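Local coordinates for protein putative chitobiase (Bacteroides thetaiotaomicron, PDB 3HNM) that is of unknown function but, as a putative chitobiase fragment with an F5/8 type C domain, binds a magnesium ion and probably serves in carbohydrate recognition, at residues F23-T28 against L63-V68; G50-C55 against R154-E159; H91-T96 against Y147-G152. All blocks are in the same frame, centred on the assembly; numbering follows the deposited sequence.

Contact 2 is the most buried of the three: short strand 53-54 pairs with strand 156-166 at the edge of the four-stranded sheet, beside the magnesium site, and backbone hydrogen bonds dominate. Contact 1 is partly buried and belongs to the other, five-stranded sheet, where one asparagine amide bonds the backbone at the start of strand 65-71 and just before it. The two meet where Trp53 sets its ring edge-to-face with Phe67. Contact 3 is a surface contact between two loops, joined by one backbone bond and aromatic packing. It is nested in the chain loop closed by contact 2, to which it is tied through Ser156 with His91 and Arg154 with Thr96.

Contact 1 of 3, residues F23-T28 against L63-V68; sequences FNNCCT and LPYYFV
Asn24 holds the start of strand 65-71, and the turn leading into it, with both ends of its amide. Its OD1 accepts from Tyr66 N at 3.0 Å, the donor standing well above the carbonyl plane, while its ND2 gives a bond of 3.0 Å to Pro64 O, approached in the carbonyl plane. These two bonds fix the amide's rotation. With chi1 at 81°, CG sits between the backbone N and carbonyl carbon, and the side chain is carried across to the strand, CB lying 3.3 Å from Tyr66 CE2. The Tyr66 ring meanwhile lies with one face over the Phe23-Asn24 peptide, and its OH reaches Asp22.

In Asn25, CG is anti to the backbone N (chi1 -175°), which lays the amide over one face of the Tyr65 ring. The two are stacked with their planes 23° apart, CG offset toward the rim and CB making a CH-pi contact to the same face. Leu63 CD2 covers the opposite face. Their polar ends are bonded to other residues, Asn25 OD1 to Arg56 N and Tyr65 OH to Glu61 O.

Further along, Phe23 and Phe67 form an antiparallel non-hydrogen-bonded pair, and Phe23 CB packs 3.6 Å from Phe67 CD1; the Phe67 ring also meets Trp53 edge-to-face. The arrangement marks the end of an outermost strand, 20-23, in the five-stranded antiparallel sheet of an F5/8 type C beta-sandwich.

Contact 2 of 3, residues G50-C55 against R154-E159; sequences GTQWLC and RVSLGE
Trp53 and Leu157 form an antiparallel hydrogen-bonded pair. Trp53 N donates to Leu157 O over 2.9 Å, and Leu157 N returns a bond of 3.0 Å to Trp53 O. Two residues on, Cys55 N gives its hydrogen to Val155 O at 3.2 Å. A weak fourth bond comes back from Val155 N to Cys55 SG, 3.5 Å away. Strand 53-54 is thereby fastened as an outermost strand of the four-stranded sheet of the F5/8 type C beta-sandwich. The Trp53 indole, its CG anti to the backbone N, turns its edge to the partner strand, with CE3 3.5 Å from Leu157 CB and CZ3 3.7 Å from Val155 CG2. Its NE1 is used in a weak hydrogen bond to Asn25 O.

Several other polar groups find partners outside the two segments. Ser156 OG bonds to His91 O, Arg154 NE makes a salt bridge to Asp151, and Arg154 NH1 reaches Trp57 O. Gln52 O receives Ser43 OG. Towards the magnesium ion the pairing lapses: Thr51 O and Gly158 O are both acceptors and share no bond, a meeting consistent with a shared cation. Both residues belong to the magnesium site, with Ser43, Asp46 and Asn48; Thr51 OG1 is hydrogen-bonded to Asp46 OD1.

Contact 3 of 3, residues H91-T96 against Y147-G152; sequences HVWAGT and YPTYDG
Trp93 and Tyr150 bring their aromatic rings together between two loops at the surface of the F5/8 type C beta-sandwich, one following strand 74-83 and the other strand 138-146. Loops at one end of this fold carry the ligand site in some relatives; whether these do is not known. The Tyr150 side chain crosses the indole at about a right angle, and the ring planes are inclined at 41°, so the two meet obliquely. The phenol end leads: Tyr150 OH lies over one face of the indole, offset toward its rim, and 3.3 Å from Trp93 CZ2. Farther down the phenol, CE2 packs 3.6 Å from Trp93 CE3. With chi1 near +60° in both (62° in Trp93, 63° in Tyr150), each ring is swung from its own loop toward the other.

Thr149 CG2 lies by the edge of the same indole, modelled too close for its position to be trusted. Its OG1 turns instead toward Thr96, whose CG2 lies 3.8 Å off. Thr96 sits deeper than the aromatic pair and is buried; its OG1 is hydrogen-bonded to Arg154 O, while its methyl packs against the second loop.

Tyr147 begins on the contact and then leaves it. CB faces Thr96 CB at 3.8 Å, and the ring begins beside Thr96 O, but its hydroxyl end leads away and bonds to Ser119 O. The loops are joined here by a backbone bond, in which Tyr147 N donates to Thr96 O at 2.7 Å; that same oxygen lies near the plane of the Tyr147 ring, at its edge, 3.4 Å from CD2 of Tyr147.

Contact 1 of 3, residues F23-T28 against L63-V68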
loop_
_atom_site.group_PDB
_atom_site.type_symbol
_atom_site.label_atom_id
_atom_site.label_comp_id
_atom_site.label_asym_id
_atom_site.label_seq_id
_atom_site.Cartn_x
_atom_site.Cartn_y
_atom_site.Cartn_z
ATOM N N PHE A 23 7.203 7.990 3.026
ATOM C CA PHE A 23 6.248 7.446 3.976
ATOM C C PHE A 23 6.365 8.220 5.288
ATOM O O PHE A 23 7.256 9.058 5.438
ATOM C CB PHE A 23 6.496 5.940 4.176
ATOM C CG PHE A 23 7.856 5.609 4.743
ATOM C CD1 PHE A 23 8.077 5.638 6.114
ATOM C CD2 PHE A 23 8.918 5.284 3.904
ATOM C CE1 PHE A 23 9.332 5.352 6.647
ATOM C CE2 PHE A 23 10.178 4.997 4.424
ATOM C CZ PHE A 23 10.379 5.034 5.799
ATOM N N ASN A 24 5.456 7.961 6.222
ATOM C CA ASN A 24 5.485 8.659 7.502
ATOM C C ASN A 24 5.457 7.720 8.707
ATOM O O ASN A 24 5.525 8.174 9.850
ATOM C CB ASN A 24 4.315 9.658 7.594
ATOM C CG ASN A 24 2.991 8.998 7.981
ATOM O OD1 ASN A 24 2.703 7.870 7.590
ATOM N ND2 ASN A 24 2.176 9.712 8.737
ATOM N N ASN A 25 5.367 6.413 8.466
ATOM C CA ASN A 25 5.311 5.475 9.585
ATOM C C ASN A 25 5.744 4.042 9.258
ATOM O O ASN A 25 5.200 3.393 8.363
ATOM C CB ASN A 25 3.879 5.508 10.168
ATOM C CG ASN A 25 3.718 4.671 11.421
ATOM O OD1 ASN A 25 3.743 3.456 11.351
ATOM N ND2 ASN A 25 3.545 5.322 12.574
ATOM N N CYS A 26 6.749 3.570 9.996
ATOM C CA CYS A 26 7.276 2.205 9.861
ATOM C C CYS A 26 7.939 1.824 11.187
ATOM O O CYS A 26 8.215 2.684 12.019
ATOM C CB CYS A 26 8.301 2.118 8.722
ATOM S SG CYS A 26 8.835 0.409 8.315
ATOM N N CYS A 27 8.193 0.541 11.391
ATOM C CA CYS A 27 8.821 0.103 12.625
ATOM C C CYS A 27 10.336 0.333 12.576
ATOM O O CYS A 27 10.982 0.390 13.620
ATOM C CB CYS A 27 8.542 -1.377 12.836
ATOM S SG CYS A 27 9.275 -2.395 11.550
ATOM N N THR A 28 10.882 0.468 11.361
ATOM C CA THR A 28 12.320 0.668 11.135
ATOM C C THR A 28 12.844 2.011 11.647
ATOM O O THR A 28 14.051 2.196 11.846
ATOM C CB THR A 28 12.708 0.558 9.627
ATOM O OG1 THR A 28 12.215 1.696 8.904
ATOM C CG2 THR A 28 12.151 -0.716 9.023
ATOM N N LEU A 63 -3.020 7.864 13.427
ATOM C CA LEU A 63 -3.271 7.842 11.992
ATOM C C LEU A 63 -3.380 9.273 11.458
ATOM O O LEU A 63 -3.578 10.207 12.231
ATOM C CB LEU A 63 -4.544 7.038 11.725
ATOM C CG LEU A 63 -4.509 5.570 12.194
ATOM C CD1 LEU A 63 -5.925 5.028 12.251
ATOM C CD2 LEU A 63 -3.644 4.705 11.257
ATOM N N PRO A 64 -3.289 9.470 10.133
ATOM C CA PRO A 64 -3.088 8.519 9.046
ATOM C C PRO A 64 -1.655 8.238 8.647
ATOM O O PRO A 64 -0.758 9.071 8.809
ATOM C CB PRO A 64 -3.822 9.181 7.911
ATOM C CG PRO A 64 -3.344 10.580 8.072
ATOM C CD PRO A 64 -3.469 10.821 9.576
ATOM N N TYR A 65 -1.487 7.048 8.077
ATOM C CA TYR A 65 -0.217 6.541 7.577
ATOM C C TYR A 65 -0.309 6.601 6.066
ATOM O O TYR A 65 -1.323 6.203 5.499
ATOM C CB TYR A 65 -0.057 5.093 7.999
ATOM C CG TYR A 65 -0.127 4.868 9.482
ATOM C CD1 TYR A 65 0.269 5.859 10.372
ATOM C CD2 TYR A 65 -0.444 3.610 9.993
ATOM C CE1 TYR A 65 0.369 5.600 11.728
ATOM C CE2 TYR A 65 -0.343 3.337 11.350
ATOM C CZ TYR A 65 0.073 4.335 12.210
ATOM O OH TYR A 65 0.276 4.062 13.539
ATOM N N TYR A 66 0.739 7.076 5.408
ATOM C CA TYR A 66 0.698 7.178 3.959
ATOM C C TYR A 66 1.993 6.719 3.333
ATOM O O TYR A 66 3.019 6.628 3.994
ATOM C CB TYR A 66 0.422 8.611 3.553
ATOM C CG TYR A 66 1.614 9.493 3.672
ATOM C CD1 TYR A 66 2.543 9.569 2.652
ATOM C CD2 TYR A 66 1.818 10.258 4.804
ATOM C CE1 TYR A 66 3.658 10.397 2.754
ATOM C CE2 TYR A 66 2.929 11.091 4.923
ATOM C CZ TYR A 66 3.846 11.160 3.894
ATOM O OH TYR A 66 4.930 12.006 3.999
ATOM N N PHE A 67 1.940 6.434 2.044
ATOM C CA PHE A 67 3.108 5.960 1.338
ATOM C C PHE A 67 3.058 6.545 -0.046
ATOM O O PHE A 67 1.977 6.735 -0.582
ATOM C CB PHE A 67 3.045 4.454 1.219
ATOM C CG PHE A 67 2.967 3.746 2.521
ATOM C CD1 PHE A 67 4.125 3.409 3.196
ATOM C CD2 PHE A 67 1.739 3.334 3.030
ATOM C CE1 PHE A 67 4.070 2.655 4.360
ATOM C CE2 PHE A 67 1.667 2.578 4.199
ATOM C CZ PHE A 67 2.835 2.234 4.862
ATOM N N VAL A 68 4.215 6.807 -0.632
ATOM C CA VAL A 68 4.261 7.377 -1.968
ATOM C C VAL A 68 5.108 6.484 -2.855
ATOM O O VAL A 68 6.333 6.565 -2.840
ATOM C CB VAL A 68 4.876 8.784 -1.933
ATOM C CG1 VAL A 68 4.816 9.417 -3.309
ATOM C CG2 VAL A 68 4.159 9.630 -0.896
#

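Contact 2 of 3, residues G50-C55 against R154-E159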
loop_
_atom_site.group_PDB
_atom_site.type_symbol
_atom_site.label_atom_id
_atom_site.label_comp_id
_atom_site.label_asym_id
_atom_site.label_seq_id
_atom_site.Cartn_x
_atom_site.Cartn_y
_atom_site.Cartn_z
ATOM N N GLY A 50 3.797 -12.526 1.343
ATOM C CA GLY A 50 4.510 -13.347 2.316
ATOM C C GLY A 50 5.366 -12.493 3.242
ATOM O O GLY A 50 5.581 -12.834 4.409
ATOM N N THR A 51 5.868 -11.388 2.695
ATOM C CA THR A 51 6.681 -10.429 3.425
ATOM C C THR A 51 5.706 -9.321 3.786
ATOM O O THR A 51 4.775 -9.042 3.019
ATOM C CB THR A 51 7.744 -9.814 2.539
ATOM O OG1 THR A 51 7.101 -9.128 1.459
ATOM C CG2 THR A 51 8.659 -10.880 1.982
ATOM N N GLN A 52 5.921 -8.668 4.927
ATOM C CA GLN A 52 5.006 -7.610 5.370
ATOM C C GLN A 52 5.686 -6.290 5.688
ATOM O O GLN A 52 6.888 -6.131 5.513
ATOM C CB GLN A 52 4.253 -8.066 6.623
ATOM C CG GLN A 52 5.119 -7.985 7.864
ATOM C CD GLN A 52 4.485 -8.601 9.072
ATOM O OE1 GLN A 52 4.984 -8.464 10.183
ATOM N NE2 GLN A 52 3.382 -9.293 8.868
ATOM N N TRP A 53 4.871 -5.345 6.149
ATOM C CA TRP A 53 5.310 -4.016 6.568
ATOM C C TRP A 53 4.719 -3.812 7.960
ATOM O O TRP A 53 3.558 -4.145 8.198
ATOM C CB TRP A 53 4.769 -2.927 5.638
ATOM C CG TRP A 53 4.745 -1.564 6.283
ATOM C CD1 TRP A 53 5.783 -0.667 6.376
ATOM C CD2 TRP A 53 3.647 -0.978 6.988
ATOM N NE1 TRP A 53 5.396 0.437 7.100
ATOM C CE2 TRP A 53 4.091 0.274 7.490
ATOM C CE3 TRP A 53 2.330 -1.391 7.251
ATOM C CZ2 TRP A 53 3.252 1.121 8.244
ATOM C CZ3 TRP A 53 1.501 -0.551 7.999
ATOM C CH2 TRP A 53 1.968 0.691 8.486
ATOM N N LEU A 54 5.509 -3.260 8.874
ATOM C CA LEU A 54 5.026 -3.034 10.223
ATOM C C LEU A 54 5.102 -1.550 10.582
ATOM O O LEU A 54 6.076 -0.870 10.263
ATOM C CB LEU A 54 5.838 -3.865 11.215
ATOM C CG LEU A 54 5.124 -4.160 12.528
ATOM C CD1 LEU A 54 3.864 -4.969 12.223
ATOM C CD2 LEU A 54 6.046 -4.929 13.479
ATOM N N CYS A 55 4.048 -1.053 11.219
ATOM C CA CYS A 55 3.981 0.343 11.641
ATOM C C CYS A 55 4.996 0.559 12.769
ATOM O O CYS A 55 5.668 -0.382 13.171
ATOM C CB CYS A 55 2.591 0.637 12.173
ATOM S SG CYS A 55 2.173 -0.460 13.510
ATOM N N ARG A 154 -2.699 -1.284 16.210
ATOM C CA ARG A 154 -1.509 -1.911 15.619
ATOM C C ARG A 154 -1.870 -2.095 14.159
ATOM O O ARG A 154 -3.045 -2.189 13.824
ATOM C CB ARG A 154 -1.246 -3.282 16.247
ATOM C CG ARG A 154 -0.796 -3.240 17.679
ATOM C CD ARG A 154 0.509 -2.502 17.787
ATOM N NE ARG A 154 1.049 -2.523 19.144
ATOM C CZ ARG A 154 2.125 -1.840 19.508
ATOM N NH1 ARG A 154 2.762 -1.092 18.615
ATOM N NH2 ARG A 154 2.566 -1.895 20.751
ATOM N N VAL A 155 -0.887 -2.127 13.279
ATOM C CA VAL A 155 -1.229 -2.327 11.882
ATOM C C VAL A 155 -0.044 -2.759 11.027
ATOM O O VAL A 155 1.058 -2.213 11.141
ATOM C CB VAL A 155 -1.973 -1.051 11.292
ATOM C CG1 VAL A 155 -1.515 0.195 12.011
ATOM C CG2 VAL A 155 -1.738 -0.913 9.797
ATOM N N SER A 156 -0.274 -3.801 10.228
ATOM C CA SER A 156 0.737 -4.314 9.322
ATOM C C SER A 156 0.080 -4.531 7.964
ATOM O O SER A 156 -1.097 -4.881 7.885
ATOM C CB SER A 156 1.357 -5.612 9.845
ATOM O OG SER A 156 0.394 -6.621 10.027
ATOM N N LEU A 157 0.846 -4.295 6.900
ATOM C CA LEU A 157 0.360 -4.423 5.529
ATOM C C LEU A 157 1.120 -5.470 4.732
ATOM O O LEU A 157 2.348 -5.541 4.798
ATOM C CB LEU A 157 0.488 -3.084 4.810
ATOM C CG LEU A 157 -0.358 -3.005 3.550
ATOM C CD1 LEU A 157 -1.831 -3.117 3.949
ATOM C CD2 LEU A 157 -0.100 -1.697 2.829
ATOM N N GLY A 158 0.390 -6.268 3.959
ATOM C CA GLY A 158 1.030 -7.289 3.151
ATOM C C GLY A 158 1.642 -6.730 1.876
ATOM O O GLY A 158 2.857 -6.806 1.679
ATOM N N GLU A 159 0.805 -6.160 1.013
ATOM C CA GLU A 159 1.284 -5.604 -0.244
ATOM C C GLU A 159 0.247 -4.773 -1.022
ATOM O O GLU A 159 -0.964 -4.904 -0.811
ATOM C CB GLU A 159 1.785 -6.735 -1.116
ATOM C CG GLU A 159 2.508 -6.270 -2.316
ATOM C CD GLU A 159 3.457 -7.307 -2.805
ATOM O OE1 GLU A 159 2.964 -8.426 -3.091
ATOM O OE2 GLU A 159 4.682 -7.017 -2.894
#

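Contact 3 of 3, residues H91-T96 against Y147-G152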
loop_
_atom_site.group_PDB
_atom_site.type_symbol
_atom_site.label_atom_id
_atom_site.label_comp_id
_atom_site.label_asym_id
_atom_site.label_seq_id
_atom_site.Cartn_x
_atom_site.Cartn_y
_atom_site.Cartn_z
ATOM N N HIS A 91 2.957 -10.861 11.413
ATOM C CA HIS A 91 1.851 -10.080 11.946
ATOM C C HIS A 91 0.582 -10.079 11.096
ATOM O O HIS A 91 0.191 -9.035 10.573
ATOM C CB HIS A 91 2.280 -8.626 12.157
ATOM C CG HIS A 91 3.343 -8.437 13.195
ATOM N ND1 HIS A 91 4.678 -8.663 12.943
ATOM C CD2 HIS A 91 3.274 -7.972 14.464
ATOM C CE1 HIS A 91 5.386 -8.340 14.010
ATOM N NE2 HIS A 91 4.558 -7.916 14.946
ATOM N N VAL A 92 -0.063 -11.236 10.962
ATOM C CA VAL A 92 -1.294 -11.311 10.180
ATOM C C VAL A 92 -2.439 -10.718 11.002
ATOM O O VAL A 92 -3.421 -10.220 10.443
ATOM C CB VAL A 92 -1.644 -12.766 9.782
ATOM C CG1 VAL A 92 -0.601 -13.305 8.829
ATOM C CG2 VAL A 92 -1.730 -13.638 11.013
ATOM N N TRP A 93 -2.309 -10.762 12.327
ATOM C CA TRP A 93 -3.343 -10.206 13.197
ATOM C C TRP A 93 -3.257 -8.672 13.177
ATOM O O TRP A 93 -4.202 -7.975 13.561
ATOM C CB TRP A 93 -3.207 -10.727 14.654
ATOM C CG TRP A 93 -1.907 -10.357 15.336
ATOM C CD1 TRP A 93 -0.739 -11.048 15.280
ATOM C CD2 TRP A 93 -1.604 -9.123 16.015
ATOM N NE1 TRP A 93 0.281 -10.321 15.860
ATOM C CE2 TRP A 93 -0.225 -9.136 16.317
ATOM C CE3 TRP A 93 -2.361 -8.008 16.383
ATOM C CZ2 TRP A 93 0.410 -8.086 16.965
ATOM C CZ3 TRP A 93 -1.726 -6.958 17.029
ATOM C CH2 TRP A 93 -0.355 -7.006 17.311
ATOM N N ALA A 94 -2.129 -8.148 12.700
ATOM C CA ALA A 94 -1.917 -6.704 12.650
ATOM C C ALA A 94 -2.554 -6.009 11.447
ATOM O O ALA A 94 -2.760 -4.800 11.480
ATOM C CB ALA A 94 -0.430 -6.407 12.697
ATOM N N GLY A 95 -2.861 -6.770 10.398
ATOM C CA GLY A 95 -3.483 -6.190 9.218
ATOM C C GLY A 95 -4.873 -5.732 9.596
ATOM O O GLY A 95 -5.828 -6.500 9.538
ATOM N N THR A 96 -4.992 -4.469 9.980
ATOM C CA THR A 96 -6.268 -3.950 10.422
ATOM C C THR A 96 -6.774 -2.751 9.641
ATOM O O THR A 96 -7.622 -1.999 10.126
ATOM C CB THR A 96 -6.194 -3.612 11.930
ATOM O OG1 THR A 96 -5.005 -2.856 12.190
ATOM C CG2 THR A 96 -6.161 -4.893 12.764
ATOM N N TYR A 147 -8.821 -1.138 12.364
ATOM C CA TYR A 147 -9.643 -1.962 13.247
ATOM C C TYR A 147 -8.819 -2.142 14.505
ATOM O O TYR A 147 -7.634 -2.455 14.434
ATOM C CB TYR A 147 -9.910 -3.330 12.636
ATOM C CG TYR A 147 -11.043 -3.344 11.653
ATOM C CD1 TYR A 147 -12.366 -3.336 12.084
ATOM C CD2 TYR A 147 -10.792 -3.331 10.287
ATOM C CE1 TYR A 147 -13.413 -3.311 11.171
ATOM C CE2 TYR A 147 -11.826 -3.303 9.367
ATOM C CZ TYR A 147 -13.133 -3.293 9.812
ATOM O OH TYR A 147 -14.147 -3.251 8.890
ATOM N N PRO A 148 -9.437 -1.953 15.673
ATOM C CA PRO A 148 -8.768 -2.089 16.970
ATOM C C PRO A 148 -8.264 -3.506 17.176
ATOM O O PRO A 148 -8.794 -4.438 16.583
ATOM C CB PRO A 148 -9.868 -1.730 17.952
ATOM C CG PRO A 148 -11.069 -2.308 17.272
ATOM C CD PRO A 148 -10.890 -1.820 15.851
ATOM N N THR A 149 -7.247 -3.667 18.021
ATOM C CA THR A 149 -6.660 -4.978 18.314
ATOM C C THR A 149 -6.634 -5.274 19.818
ATOM O O THR A 149 -7.004 -4.428 20.636
ATOM C CB THR A 149 -5.224 -5.048 17.817
ATOM O OG1 THR A 149 -5.157 -4.595 16.459
ATOM C CG2 THR A 149 -4.734 -6.453 17.883
ATOM N N TYR A 150 -6.200 -6.470 20.200
ATOM C CA TYR A 150 -6.127 -6.785 21.626
ATOM C C TYR A 150 -5.079 -5.860 22.217
ATOM O O TYR A 150 -5.091 -5.564 23.409
ATOM C CB TYR A 150 -5.721 -8.247 21.872
ATOM C CG TYR A 150 -4.345 -8.613 21.370
ATOM C CD1 TYR A 150 -3.206 -8.354 22.129
ATOM C CD2 TYR A 150 -4.180 -9.177 20.104
ATOM C CE1 TYR A 150 -1.938 -8.644 21.635
ATOM C CE2 TYR A 150 -2.919 -9.470 19.601
ATOM C CZ TYR A 150 -1.799 -9.200 20.366
ATOM O OH TYR A 150 -0.546 -9.479 19.855
ATOM N N ASP A 151 -4.170 -5.397 21.372
ATOM C CA ASP A 151 -3.127 -4.508 21.836
ATOM C C ASP A 151 -3.272 -3.122 21.229
ATOM O O ASP A 151 -2.298 -2.526 20.779
ATOM C CB ASP A 151 -1.756 -5.092 21.508
ATOM C CG ASP A 151 -0.639 -4.273 22.072
ATOM O OD1 ASP A 151 -0.802 -3.817 23.236
ATOM O OD2 ASP A 151 0.383 -4.107 21.363
ATOM N N GLY A 152 -4.500 -2.617 21.237
ATOM C CA GLY A 152 -4.762 -1.303 20.700
ATOM C C GLY A 152 -4.421 -1.176 19.230
ATOM O O GLY A 152 -4.265 -2.175 18.527
#